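Glucokinase (Leishmania braziliensis MHOM/BR/75/M2904, PDB 6EDI) probably phosphorylates D-glucose at the expense of ATP, as a dimeric glucokinase of the actin-like ATPase superfamily, here caught in an open conformation. Local coordinates at residues E86-V91 / V144-K149; L166-A171 / S175-V180; S248-A253 / Y288-E293; H374-E379 / K383-T388. One frame throughout, in Å; residues are numbered along the deposited sequence.

Contact 1. Residues E86-V91 / V144-K149; sequences EFFDEV and VELFPK
The ring of Phe88 takes the edge of Phe147 on one face: CE1 of Phe147 stands over the middle of that ring, 3.5 Å above its plane, and CZ comes in beside it. The two planes are turned 55° to each other with centroids 4.8 Å apart, an edge-to-face pair well short of perpendicular. Phe88 has its CG anti to the carbonyl carbon (chi1 -61°), which carries the ring toward Phe147. Tyr142 meets both rings from outside the two segments, making a second edge-to-face pair with Phe88. This buried aromatic group sits where helix 84-98 packs on the mixed sheet that holds strands 51-58 and 110-117: Phe88 also reaches Val54 and Val115, and Phe147 touches Val115 as well. The loop 144-149, leading into strand 152-156, thus shares the cover of this sheet with the helix. Beside the rings, Leu146 sends CD1 to the helix, where it lies 3.7 Å from Phe88 O and 4.0 Å from Phe88 CB. Farther along the helix, Val91 offers CG1 to the same methyl at 4.4 Å.

Contact 2. Residues L166-A171 / S175-V180; sequences LALSNA and SDYFKV
Leu168 meets two aromatic rings with its two methyl groups, and it treats them differently. CD2 lies over a face of Tyr177, 4.0 Å above the ring plane and displaced toward the rim, so that its nearest atom is Tyr177 CD1. CD1 instead comes up to the edge of Phe178, in the plane of that ring, with CE1 of Phe178 3.9 Å away; the same methyl also lies 4.2 Å from Tyr177 CB. The leucine side chain crosses both aromatic side chains at roughly a right angle. Its CG stands anti to the carbonyl carbon (chi1 -67°), which carries the fork of methyls out from the helix toward the two consecutive rings. Those rings mark the change from the short, weakly bonded helical turn around 175-177 to strand 178-182, an outermost strand of its six-stranded mixed sheet within this chain. The contact therefore joins the end of helix 157-170 to the short helix 174-177 and the first residue of strand 178-182. Helix 399-409 adds Ile399 and Leu402 to the surroundings of Leu168. Two hydroxyls bond elsewhere, Tyr177 OH with Val16 N and Ser169 OG with Thr199 and Ile200. Between the two segments there is no hydrogen bond or charge pair, so what passes across is dispersion contact of methyls with rings.

Contact 3. Residues S248-A253 / Y288-E293; sequences SKYVQA and YAYAKE
Tyr250 and Tyr290 form an edge-to-face, or T-shaped, aromatic pair between helix 245-259 and helix 281-292. The short helical segments run at 129° to each other, and their axes stay 12.0 Å apart at closest approach, a wide spacing that the large side chain of Tyr290 spans. In the stack, CD1 of Tyr250 stands over the centre of the Tyr290 ring, 3.8 Å above its plane; the planes are inclined at 78° and the centroids lie 5.2 Å apart. Tyr290 gets there with its CG anti to the backbone N (chi1 -171°), which sends the ring across to the other helix.

Apolar contact continues at Ala253, whose CB comes within 3.8 Å of Tyr290 CE1. Arg325 of helix 317-341 touches both tyrosines.

The polar groups contribute no hydrogen bond between the two segments. Tyr250 OH bonds instead to Asn287 OD1, just ahead of segment 288-293. On the same helix as Tyr250, Ser248 OG bonds to Trp242 NE1 of the second subunit, which places this helix at the dimer interface. The hydroxyl of Tyr290 rests against the backbone of helix 245-259, its OH 3.5 Å from Tyr250 N and 3.6 Å from Tyr250 CA.

Contact 4. Residues H374-E379 / K383-T388; sequences HEHAME and KFLSRT
Glu379 folds its carboxylate back over the chain that leaves its own helix, and there the contact is tight. OE1 accepts from Ser386 N at 2.8 Å, met from above the carboxylate plane, and more weakly from Leu385 N. OE2 takes Ser386 OG on its syn side, also at 2.8 Å and close to the plane. The bend at chi2 (62°) turns the carboxylate onto these donors, and the His374 ring lies with one face toward OE2. Glu379 O is gripped by Lys383 N and NZ, each at 3.0 Å and from opposite faces of the carbonyl plane. Lys383, the first residue past helix 377-382, takes positive phi; at the start His376 is the N-cap, its ring ND1 accepting from Met378 N at 2.9 Å, in the ring plane.

On the apolar side, Leu385 CD2 presses on His376 CB at 3.6 Å, while Met378 CE reaches Phe384 CE2 at 3.5 Å. The approach of ammonium to carboxylate is looser: on this exposed side Lys383 NZ stays 4.2 Å from Glu379 OE2, beyond a salt bridge, and meets it through a water hydrogen-bonded to both.

Helix 317-341 backs the apolar side: Glu336 OE1 hydrogen-bonds to His376 NE2, Met339 touches Met378 and Phe384, and Ala335 meets Leu385. Ser237 and Ser239 of the second subunit pack on Met378 and His376, and the chain runs on from here into strand 389-393.

In the fold
The four contacts follow one another along the chain without touching. Contact 1 stands apart, on the mixed sheet containing strands 51-58 and 110-117; centre to centre it is about 50 Å from contact 3 and about 47 Å from contact 4, both across the chain's centre. Contact 2 lies about 30 Å from contact 1 and about 25 Å from contact 4, again between centres. It opens strand 178-182, which pairs with strand 389-393, entered after contact 4; the nearest atoms of contacts 2 and 4 are about 8 Å apart. Contacts 3 and 4, about 10 Å apart at their nearest atoms, both touch helix 317-341 and the second subunit. In this actin-like fold, glucose and ATP would probably bind in the cleft between the lobes.

Contact 1. Residues E86-V91 / V144-K149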
loop_
_atom_site.group_PDB
_atom_site.type_symbol
_atom_site.label_atom_id
_atom_site.label_comp_id
_atom_site.label_asym_id
_atom_site.label_seq_id
_atom_site.Cartn_x
_atom_site.Cartn_y
_atom_site.Cartn_z
ATOM N N GLU A 86 1.875 16.598 29.453
ATOM C CA GLU A 86 1.168 17.232 30.553
ATOM C C GLU A 86 -0.232 16.665 30.638
ATOM O O GLU A 86 -0.696 16.300 31.720
ATOM C CB GLU A 86 1.094 18.737 30.341
ATOM C CG GLU A 86 2.429 19.366 30.027
ATOM C CD GLU A 86 2.420 20.851 30.243
ATOM O OE1 GLU A 86 1.325 21.416 30.468
ATOM O OE2 GLU A 86 3.514 21.450 30.197
ATOM N N PHE A 87 -0.896 16.579 29.486
ATOM C CA PHE A 87 -2.288 16.132 29.437
ATOM C C PHE A 87 -2.437 14.693 29.936
ATOM O O PHE A 87 -3.319 14.396 30.741
ATOM C CB PHE A 87 -2.865 16.259 28.022
ATOM C CG PHE A 87 -2.811 17.653 27.459
ATOM C CD1 PHE A 87 -2.776 18.759 28.294
ATOM C CD2 PHE A 87 -2.782 17.848 26.083
ATOM C CE1 PHE A 87 -2.716 20.045 27.773
ATOM C CE2 PHE A 87 -2.729 19.128 25.543
ATOM C CZ PHE A 87 -2.698 20.233 26.393
ATOM N N PHE A 88 -1.575 13.804 29.454
ATOM C CA PHE A 88 -1.640 12.411 29.877
ATOM C C PHE A 88 -1.421 12.305 31.385
ATOM O O PHE A 88 -2.104 11.540 32.070
ATOM C CB PHE A 88 -0.620 11.560 29.125
ATOM C CG PHE A 88 -0.825 11.543 27.643
ATOM C CD1 PHE A 88 -2.094 11.730 27.098
ATOM C CD2 PHE A 88 0.256 11.354 26.789
ATOM C CE1 PHE A 88 -2.280 11.727 25.709
ATOM C CE2 PHE A 88 0.086 11.354 25.411
ATOM C CZ PHE A 88 -1.189 11.538 24.871
ATOM N N ASP A 89 -0.492 13.102 31.905
ATOM C CA ASP A 89 -0.257 13.114 33.344
ATOM C C ASP A 89 -1.457 13.673 34.131
ATOM O O ASP A 89 -1.825 13.117 35.166
ATOM C CB ASP A 89 1.037 13.847 33.697
ATOM C CG ASP A 89 1.539 13.487 35.080
ATOM O OD1 ASP A 89 2.153 12.407 35.221
ATOM O OD2 ASP A 89 1.304 14.271 36.026
ATOM N N GLU A 90 -2.084 14.743 33.643
ATOM C CA GLU A 90 -3.296 15.253 34.297
ATOM C C GLU A 90 -4.425 14.220 34.331
ATOM O O GLU A 90 -5.194 14.166 35.290
ATOM C CB GLU A 90 -3.804 16.537 33.632
ATOM C CG GLU A 90 -2.846 17.706 33.679
ATOM C CD GLU A 90 -3.556 19.032 33.887
ATOM O OE1 GLU A 90 -4.159 19.561 32.927
ATOM O OE2 GLU A 90 -3.512 19.543 35.025
ATOM N N VAL A 91 -4.537 13.412 33.278
ATOM C CA VAL A 91 -5.566 12.374 33.232
ATOM C C VAL A 91 -5.222 11.286 34.237
ATOM O O VAL A 91 -6.074 10.830 35.015
ATOM C CB VAL A 91 -5.681 11.748 31.828
ATOM C CG1 VAL A 91 -6.600 10.524 31.851
ATOM C CG2 VAL A 91 -6.187 12.771 30.827
ATOM N N VAL A 144 3.130 4.796 30.263
ATOM C CA VAL A 144 2.909 3.397 29.952
ATOM C C VAL A 144 1.535 2.899 30.413
ATOM O O VAL A 144 0.964 1.978 29.826
ATOM C CB VAL A 144 4.057 2.544 30.520
ATOM C CG1 VAL A 144 3.546 1.527 31.536
ATOM C CG2 VAL A 144 4.793 1.901 29.402
ATOM N N GLU A 145 0.997 3.527 31.451
ATOM C CA GLU A 145 -0.314 3.139 31.938
ATOM C C GLU A 145 -1.406 3.508 30.937
ATOM O O GLU A 145 -2.467 2.879 30.909
ATOM C CB GLU A 145 -0.584 3.795 33.294
ATOM C CG GLU A 145 0.498 3.526 34.335
ATOM C CD GLU A 145 0.399 4.454 35.533
ATOM O OE1 GLU A 145 0.920 5.586 35.453
ATOM O OE2 GLU A 145 -0.203 4.056 36.554
ATOM N N LEU A 146 -1.160 4.537 30.127
ATOM C CA LEU A 146 -2.116 4.903 29.081
ATOM C C LEU A 146 -1.698 4.327 27.740
ATOM O O LEU A 146 -2.533 4.114 26.860
ATOM C CB LEU A 146 -2.283 6.424 28.971
ATOM C CG LEU A 146 -2.828 7.083 30.234
ATOM C CD1 LEU A 146 -3.072 8.568 30.036
ATOM C CD2 LEU A 146 -4.107 6.385 30.683
ATOM N N PHE A 147 -0.406 4.061 27.591
ATOM C CA PHE A 147 0.108 3.537 26.332
ATOM C C PHE A 147 0.992 2.325 26.566
ATOM O O PHE A 147 2.224 2.451 26.623
ATOM C CB PHE A 147 0.854 4.626 25.553
ATOM C CG PHE A 147 0.003 5.835 25.261
ATOM C CD1 PHE A 147 -0.074 6.888 26.171
ATOM C CD2 PHE A 147 -0.746 5.903 24.089
ATOM C CE1 PHE A 147 -0.875 7.995 25.912
ATOM C CE2 PHE A 147 -1.546 6.997 23.817
ATOM C CZ PHE A 147 -1.613 8.053 24.732
ATOM N N PRO A 148 0.358 1.140 26.688
ATOM C CA PRO A 148 1.087 -0.072 27.073
ATOM C C PRO A 148 2.172 -0.425 26.077
ATOM O O PRO A 148 1.992 -0.241 24.863
ATOM C CB PRO A 148 -0.003 -1.156 27.091
ATOM C CG PRO A 148 -1.265 -0.425 27.379
ATOM C CD PRO A 148 -1.099 0.903 26.630
ATOM N N LYS A 149 3.291 -0.901 26.611
ATOM C CA LYS A 149 4.423 -1.337 25.812
ATOM C C LYS A 149 3.949 -2.337 24.776
ATOM O O LYS A 149 3.196 -3.247 25.103
ATOM C CB LYS A 149 5.481 -1.982 26.720
ATOM C CG LYS A 149 6.570 -2.740 25.967
ATOM C CD LYS A 149 7.514 -3.479 26.917
ATOM C CE LYS A 149 8.452 -4.425 26.160
ATOM N NZ LYS A 149 9.407 -5.137 27.073
#

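Contact 2. Residues L166-A171 / S175-V180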
loop_
_atom_site.group_PDB
_atom_site.type_symbol
_atom_site.label_atom_id
_atom_site.label_comp_id
_atom_site.label_asym_id
_atom_site.label_seq_id
_atom_site.Cartn_x
_atom_site.Cartn_y
_atom_site.Cartn_z
ATOM N N LEU A 166 -13.092 0.575 10.171
ATOM C CA LEU A 166 -13.031 -0.832 10.554
ATOM C C LEU A 166 -13.798 -1.043 11.855
ATOM O O LEU A 166 -14.544 -2.008 11.997
ATOM C CB LEU A 166 -11.583 -1.264 10.746
ATOM C CG LEU A 166 -11.436 -2.672 11.319
ATOM C CD1 LEU A 166 -12.002 -3.687 10.339
ATOM C CD2 LEU A 166 -9.982 -2.961 11.612
ATOM N N ALA A 167 -13.610 -0.127 12.799
ATOM C CA ALA A 167 -14.283 -0.225 14.087
ATOM C C ALA A 167 -15.794 -0.246 13.887
ATOM O O ALA A 167 -16.493 -1.084 14.462
ATOM C CB ALA A 167 -13.872 0.905 14.988
ATOM N N LEU A 168 -16.291 0.677 13.073
ATOM C CA LEU A 168 -17.719 0.747 12.783
ATOM C C LEU A 168 -18.208 -0.535 12.129
ATOM O O LEU A 168 -19.307 -1.025 12.421
ATOM C CB LEU A 168 -18.028 1.933 11.874
ATOM C CG LEU A 168 -17.835 3.338 12.447
ATOM C CD1 LEU A 168 -17.869 4.395 11.349
ATOM C CD2 LEU A 168 -18.911 3.601 13.481
ATOM N N SER A 169 -17.387 -1.066 11.230
ATOM C CA SER A 169 -17.708 -2.290 10.515
ATOM C C SER A 169 -17.833 -3.480 11.471
ATOM O O SER A 169 -18.842 -4.187 11.458
ATOM C CB SER A 169 -16.637 -2.576 9.463
ATOM O OG SER A 169 -17.012 -3.679 8.671
ATOM N N ASN A 170 -16.801 -3.703 12.289
ATOM C CA ASN A 170 -16.809 -4.819 13.239
ATOM C C ASN A 170 -17.946 -4.685 14.239
ATOM O O ASN A 170 -18.431 -5.674 14.784
ATOM C CB ASN A 170 -15.473 -4.909 13.976
ATOM C CG ASN A 170 -14.349 -5.363 13.078
ATOM O OD1 ASN A 170 -14.590 -5.964 12.028
ATOM N ND2 ASN A 170 -13.109 -5.072 13.476
ATOM N N ALA A 171 -18.374 -3.449 14.468
ATOM C CA ALA A 171 -19.477 -3.191 15.369
ATOM C C ALA A 171 -20.837 -3.529 14.756
ATOM O O ALA A 171 -21.842 -3.570 15.470
ATOM C CB ALA A 171 -19.451 -1.736 15.833
ATOM N N SER A 175 -23.564 0.558 8.112
ATOM C CA SER A 175 -24.629 1.118 7.283
ATOM C C SER A 175 -25.268 2.397 7.876
ATOM O O SER A 175 -25.885 3.184 7.156
ATOM C CB SER A 175 -25.704 0.066 6.997
ATOM O OG SER A 175 -26.332 -0.356 8.184
ATOM N N ASP A 176 -25.138 2.603 9.180
ATOM C CA ASP A 176 -25.668 3.836 9.769
ATOM C C ASP A 176 -24.822 5.060 9.408
ATOM O O ASP A 176 -25.306 6.184 9.461
ATOM C CB ASP A 176 -25.805 3.703 11.288
ATOM C CG ASP A 176 -26.801 2.626 11.693
ATOM O OD1 ASP A 176 -27.992 2.751 11.355
ATOM O OD2 ASP A 176 -26.389 1.652 12.352
ATOM N N TYR A 177 -23.572 4.835 9.010
ATOM C CA TYR A 177 -22.631 5.929 8.785
ATOM C C TYR A 177 -22.188 6.055 7.337
ATOM O O TYR A 177 -21.680 7.098 6.917
ATOM C CB TYR A 177 -21.423 5.795 9.726
ATOM C CG TYR A 177 -21.814 5.992 11.165
ATOM C CD1 TYR A 177 -22.369 4.955 11.894
ATOM C CD2 TYR A 177 -21.666 7.221 11.785
ATOM C CE1 TYR A 177 -22.754 5.128 13.206
ATOM C CE2 TYR A 177 -22.054 7.408 13.103
ATOM C CZ TYR A 177 -22.601 6.356 13.805
ATOM O OH TYR A 177 -22.989 6.517 15.122
ATOM N N PHE A 178 -22.394 4.984 6.576
ATOM C CA PHE A 178 -21.940 4.911 5.200
ATOM C C PHE A 178 -23.042 4.356 4.310
ATOM O O PHE A 178 -23.843 3.533 4.759
ATOM C CB PHE A 178 -20.677 4.039 5.127
ATOM C CG PHE A 178 -19.469 4.708 5.708
ATOM C CD1 PHE A 178 -19.218 4.669 7.071
ATOM C CD2 PHE A 178 -18.615 5.428 4.893
ATOM C CE1 PHE A 178 -18.108 5.305 7.615
ATOM C CE2 PHE A 178 -17.512 6.079 5.427
ATOM C CZ PHE A 178 -17.253 6.020 6.788
ATOM N N LYS A 179 -23.078 4.808 3.061
ATOM C CA LYS A 179 -24.072 4.354 2.085
ATOM C C LYS A 179 -23.356 3.833 0.856
ATOM O O LYS A 179 -22.269 4.317 0.521
ATOM C CB LYS A 179 -24.984 5.508 1.655
ATOM C CG LYS A 179 -26.124 5.797 2.585
ATOM C CD LYS A 179 -27.421 5.928 1.794
ATOM C CE LYS A 179 -28.641 5.557 2.643
ATOM N NZ LYS A 179 -29.762 5.000 1.812
ATOM N N VAL A 180 -23.979 2.891 0.158
ATOM C CA VAL A 180 -23.379 2.320 -1.035
ATOM C C VAL A 180 -23.526 3.263 -2.206
ATOM O O VAL A 180 -24.626 3.716 -2.508
ATOM C CB VAL A 180 -24.019 0.977 -1.394
ATOM C CG1 VAL A 180 -23.451 0.436 -2.704
ATOM C CG2 VAL A 180 -23.786 0.003 -0.275
#

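Contact 3. Residues S248-A253 / Y288-E293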
loop_
_atom_site.group_PDB
_atom_site.type_symbol
_atom_site.label_atom_id
_atom_site.label_comp_id
_atom_site.label_asym_id
_atom_site.label_seq_id
_atom_site.Cartn_x
_atom_site.Cartn_y
_atom_site.Cartn_z
ATOM N N SER A 248 -7.048 17.189 -20.870
ATOM C CA SER A 248 -5.657 17.645 -20.782
ATOM C C SER A 248 -5.537 19.170 -20.654
ATOM O O SER A 248 -4.648 19.671 -19.964
ATOM C CB SER A 248 -4.843 17.130 -21.980
ATOM O OG SER A 248 -3.494 17.536 -21.896
ATOM N N LYS A 249 -6.423 19.909 -21.317
ATOM C CA LYS A 249 -6.419 21.359 -21.198
ATOM C C LYS A 249 -6.629 21.750 -19.733
ATOM O O LYS A 249 -5.989 22.676 -19.237
ATOM C CB LYS A 249 -7.503 21.993 -22.080
ATOM C CG LYS A 249 -7.280 21.844 -23.594
ATOM C CD LYS A 249 -5.873 22.269 -24.026
ATOM C CE LYS A 249 -5.790 22.531 -25.535
ATOM N NZ LYS A 249 -6.424 23.825 -25.939
ATOM N N TYR A 250 -7.508 21.022 -19.048
ATOM C CA TYR A 250 -7.757 21.262 -17.625
ATOM C C TYR A 250 -6.541 20.967 -16.760
ATOM O O TYR A 250 -6.187 21.776 -15.894
ATOM C CB TYR A 250 -8.961 20.479 -17.103
ATOM C CG TYR A 250 -9.096 20.613 -15.591
ATOM C CD1 TYR A 250 -9.568 21.793 -15.012
ATOM C CD2 TYR A 250 -8.706 19.585 -14.751
ATOM C CE1 TYR A 250 -9.675 21.930 -13.623
ATOM C CE2 TYR A 250 -8.813 19.710 -13.361
ATOM C CZ TYR A 250 -9.296 20.876 -12.810
ATOM O OH TYR A 250 -9.384 20.978 -11.438
ATOM N N VAL A 251 -5.905 19.813 -16.979
ATOM C CA VAL A 251 -4.731 19.474 -16.195
ATOM C C VAL A 251 -3.663 20.526 -16.429
ATOM O O VAL A 251 -2.981 20.969 -15.497
ATOM C CB VAL A 251 -4.181 18.063 -16.529
ATOM C CG1 VAL A 251 -2.964 17.771 -15.671
ATOM C CG2 VAL A 251 -5.263 16.983 -16.324
ATOM N N GLN A 252 -3.530 20.932 -17.690
ATOM C CA GLN A 252 -2.585 21.982 -18.052
ATOM C C GLN A 252 -2.847 23.269 -17.271
ATOM O O GLN A 252 -1.925 23.890 -16.715
ATOM C CB GLN A 252 -2.674 22.290 -19.550
ATOM C CG GLN A 252 -1.673 23.359 -19.995
ATOM C CD GLN A 252 -0.234 22.960 -19.708
ATOM O OE1 GLN A 252 0.402 22.253 -20.500
ATOM N NE2 GLN A 252 0.284 23.401 -18.574
ATOM N N ALA A 253 -4.108 23.681 -17.244
ATOM C CA ALA A 253 -4.456 24.929 -16.564
ATOM C C ALA A 253 -4.219 24.793 -15.068
ATOM O O ALA A 253 -3.764 25.737 -14.416
ATOM C CB ALA A 253 -5.896 25.325 -16.859
ATOM N N TYR A 288 -14.370 26.510 -10.226
ATOM C CA TYR A 288 -15.411 27.512 -10.402
ATOM C C TYR A 288 -14.988 28.580 -11.402
ATOM O O TYR A 288 -15.708 28.864 -12.357
ATOM C CB TYR A 288 -15.777 28.156 -9.067
ATOM C CG TYR A 288 -16.969 29.080 -9.181
ATOM C CD1 TYR A 288 -18.235 28.576 -9.465
ATOM C CD2 TYR A 288 -16.831 30.450 -9.015
ATOM C CE1 TYR A 288 -19.334 29.416 -9.572
ATOM C CE2 TYR A 288 -17.922 31.297 -9.119
ATOM C CZ TYR A 288 -19.169 30.776 -9.398
ATOM O OH TYR A 288 -20.254 31.629 -9.501
ATOM N N ALA A 289 -13.820 29.165 -11.177
ATOM C CA ALA A 289 -13.254 30.115 -12.124
ATOM C C ALA A 289 -13.178 29.483 -13.507
ATOM O O ALA A 289 -13.699 30.035 -14.479
ATOM C CB ALA A 289 -11.892 30.580 -11.663
ATOM N N TYR A 290 -12.567 28.302 -13.582
ATOM C CA TYR A 290 -12.373 27.607 -14.849
ATOM C C TYR A 290 -13.682 27.423 -15.620
ATOM O O TYR A 290 -13.695 27.502 -16.845
ATOM C CB TYR A 290 -11.664 26.260 -14.616
ATOM C CG TYR A 290 -11.224 25.533 -15.881
ATOM C CD1 TYR A 290 -10.019 25.844 -16.504
ATOM C CD2 TYR A 290 -11.998 24.516 -16.429
ATOM C CE1 TYR A 290 -9.609 25.172 -17.649
ATOM C CE2 TYR A 290 -11.596 23.842 -17.567
ATOM C CZ TYR A 290 -10.404 24.178 -18.171
ATOM O OH TYR A 290 -10.001 23.512 -19.301
ATOM N N ALA A 291 -14.786 27.199 -14.911
ATOM C CA ALA A 291 -16.063 26.936 -15.587
ATOM C C ALA A 291 -16.777 28.223 -16.010
ATOM O O ALA A 291 -17.586 28.214 -16.936
ATOM C CB ALA A 291 -16.973 26.090 -14.719
ATOM N N LYS A 292 -16.508 29.314 -15.301
ATOM C CA LYS A 292 -17.133 30.602 -15.625
ATOM C C LYS A 292 -16.427 31.277 -16.787
ATOM O O LYS A 292 -17.046 31.644 -17.792
ATOM C CB LYS A 292 -17.131 31.536 -14.411
ATOM C CG LYS A 292 -18.482 31.615 -13.710
ATOM C CD LYS A 292 -18.589 32.819 -12.774
ATOM C CE LYS A 292 -18.614 34.136 -13.535
ATOM N NZ LYS A 292 -18.907 35.297 -12.641
ATOM N N GLU A 293 -15.122 31.444 -16.621
ATOM C CA GLU A 293 -14.261 32.064 -17.614
ATOM C C GLU A 293 -12.945 31.313 -17.533
ATOM O O GLU A 293 -12.562 30.595 -18.462
ATOM C CB GLU A 293 -14.041 33.540 -17.278
ATOM C CG GLU A 293 -15.267 34.430 -17.448
ATOM C CD GLU A 293 -15.160 35.351 -18.648
ATOM O OE1 GLU A 293 -14.464 34.985 -19.620
ATOM O OE2 GLU A 293 -15.769 36.442 -18.615
#

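Contact 4. Residues H374-E379 / K383-T388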
loop_
_atom_site.group_PDB
_atom_site.type_symbol
_atom_site.label_atom_id
_atom_site.label_comp_id
_atom_site.label_asym_id
_atom_site.label_seq_id
_atom_site.Cartn_x
_atom_site.Cartn_y
_atom_site.Cartn_z
ATOM N N HIS A 374 -14.704 4.066 -14.898
ATOM C CA HIS A 374 -14.593 3.080 -15.958
ATOM C C HIS A 374 -13.806 3.523 -17.193
ATOM O O HIS A 374 -13.657 2.738 -18.125
ATOM C CB HIS A 374 -15.983 2.558 -16.353
ATOM C CG HIS A 374 -16.651 1.744 -15.285
ATOM N ND1 HIS A 374 -17.835 1.065 -15.499
ATOM C CD2 HIS A 374 -16.301 1.484 -14.002
ATOM C CE1 HIS A 374 -18.185 0.430 -14.394
ATOM N NE2 HIS A 374 -17.270 0.669 -13.469
ATOM N N GLU A 375 -13.275 4.747 -17.189
ATOM C CA GLU A 375 -12.450 5.220 -18.305
ATOM C C GLU A 375 -11.026 4.675 -18.261
ATOM O O GLU A 375 -10.299 4.758 -19.254
ATOM C CB GLU A 375 -12.406 6.754 -18.359
ATOM C CG GLU A 375 -13.785 7.435 -18.387
ATOM C CD GLU A 375 -13.704 8.953 -18.533
ATOM O OE1 GLU A 375 -12.590 9.489 -18.745
ATOM O OE2 GLU A 375 -14.762 9.613 -18.429
ATOM N N HIS A 376 -10.632 4.134 -17.106
ATOM C CA HIS A 376 -9.283 3.601 -16.895
ATOM C C HIS A 376 -8.992 2.475 -17.885
ATOM O O HIS A 376 -9.859 1.648 -18.158
ATOM C CB HIS A 376 -9.131 3.054 -15.465
ATOM C CG HIS A 376 -7.706 2.840 -15.051
ATOM N ND1 HIS A 376 -6.953 1.771 -15.490
ATOM C CD2 HIS A 376 -6.894 3.571 -14.249
ATOM C CE1 HIS A 376 -5.740 1.847 -14.973
ATOM N NE2 HIS A 376 -5.676 2.933 -14.216
ATOM N N ALA A 377 -7.770 2.444 -18.405
ATOM C CA ALA A 377 -7.369 1.441 -19.402
ATOM C C ALA A 377 -7.590 0.016 -18.919
ATOM O O ALA A 377 -7.832 -0.892 -19.719
ATOM C CB ALA A 377 -5.917 1.632 -19.789
ATOM N N MET A 378 -7.480 -0.188 -17.613
ATOM C CA MET A 378 -7.554 -1.541 -17.060
ATOM C C MET A 378 -8.988 -1.968 -16.755
ATOM O O MET A 378 -9.262 -3.152 -16.515
ATOM C CB MET A 378 -6.679 -1.642 -15.806
ATOM C CG MET A 378 -5.201 -1.354 -16.076
ATOM S SD MET A 378 -4.460 -2.637 -17.123
ATOM C CE MET A 378 -4.215 -3.940 -15.919
ATOM N N GLU A 379 -9.904 -1.004 -16.751
ATOM C CA GLU A 379 -11.312 -1.346 -16.680
ATOM C C GLU A 379 -11.781 -1.619 -18.096
ATOM O O GLU A 379 -12.511 -2.578 -18.353
ATOM C CB GLU A 379 -12.132 -0.214 -16.045
ATOM C CG GLU A 379 -13.622 -0.493 -15.998
ATOM C CD GLU A 379 -13.966 -1.708 -15.161
ATOM O OE1 GLU A 379 -13.173 -2.054 -14.254
ATOM O OE2 GLU A 379 -15.030 -2.319 -15.415
ATOM N N LYS A 383 -11.851 -5.101 -16.819
ATOM C CA LYS A 383 -12.881 -4.983 -15.767
ATOM C C LYS A 383 -12.337 -5.150 -14.346
ATOM O O LYS A 383 -13.013 -5.738 -13.487
ATOM C CB LYS A 383 -14.030 -5.988 -15.979
ATOM C CG LYS A 383 -15.184 -5.537 -16.878
ATOM C CD LYS A 383 -14.727 -5.159 -18.260
ATOM C CE LYS A 383 -15.762 -4.297 -18.974
ATOM N NZ LYS A 383 -15.192 -3.017 -19.518
ATOM N N PHE A 384 -11.133 -4.640 -14.090
ATOM C CA PHE A 384 -10.531 -4.751 -12.758
ATOM C C PHE A 384 -11.223 -3.858 -11.739
ATOM O O PHE A 384 -11.457 -4.261 -10.597
ATOM C CB PHE A 384 -9.050 -4.348 -12.801
ATOM C CG PHE A 384 -8.115 -5.452 -13.228
ATOM C CD1 PHE A 384 -7.957 -6.589 -12.446
ATOM C CD2 PHE A 384 -7.358 -5.330 -14.385
ATOM C CE1 PHE A 384 -7.070 -7.608 -12.833
ATOM C CE2 PHE A 384 -6.480 -6.337 -14.769
ATOM C CZ PHE A 384 -6.334 -7.467 -13.998
ATOM N N LEU A 385 -11.521 -2.632 -12.154
ATOM C CA LEU A 385 -11.983 -1.595 -11.222
ATOM C C LEU A 385 -13.439 -1.812 -10.788
ATOM O O LEU A 385 -13.818 -1.488 -9.657
ATOM C CB LEU A 385 -11.770 -0.198 -11.825
ATOM C CG LEU A 385 -10.322 0.278 -12.046
ATOM C CD1 LEU A 385 -9.576 -0.474 -13.140
ATOM C CD2 LEU A 385 -10.298 1.745 -12.375
ATOM N N SER A 386 -14.250 -2.381 -11.679
ATOM C CA SER A 386 -15.666 -2.614 -11.381
ATOM C C SER A 386 -15.876 -3.732 -10.355
ATOM O O SER A 386 -17.002 -3.982 -9.924
ATOM C CB SER A 386 -16.428 -2.934 -12.666
ATOM O OG SER A 386 -15.835 -4.031 -13.329
ATOM N N ARG A 387 -14.794 -4.396 -9.959
ATOM C CA ARG A 387 -14.877 -5.414 -8.909
ATOM C C ARG A 387 -15.155 -4.790 -7.552
ATOM O O ARG A 387 -15.650 -5.459 -6.641
ATOM C CB ARG A 387 -13.583 -6.222 -8.830
ATOM C CG ARG A 387 -13.223 -6.950 -10.119
ATOM C CD ARG A 387 -11.893 -7.661 -9.953
ATOM N NE ARG A 387 -11.496 -8.424 -11.140
ATOM C CZ ARG A 387 -10.427 -9.207 -11.190
ATOM N NH1 ARG A 387 -9.664 -9.336 -10.115
ATOM N NH2 ARG A 387 -10.123 -9.865 -12.307
ATOM N N THR A 388 -14.833 -3.502 -7.430
ATOM C CA THR A 388 -14.822 -2.805 -6.144
ATOM C C THR A 388 -16.150 -2.132 -5.787
ATOM O O THR A 388 -16.734 -1.409 -6.595
ATOM C CB THR A 388 -13.665 -1.765 -6.103
ATOM O OG1 THR A 388 -12.415 -2.447 -6.279
ATOM C CG2 THR A 388 -13.647 -1.008 -4.775
HETATM O O HOH W 1 -16.661 -1.606 -17.611
#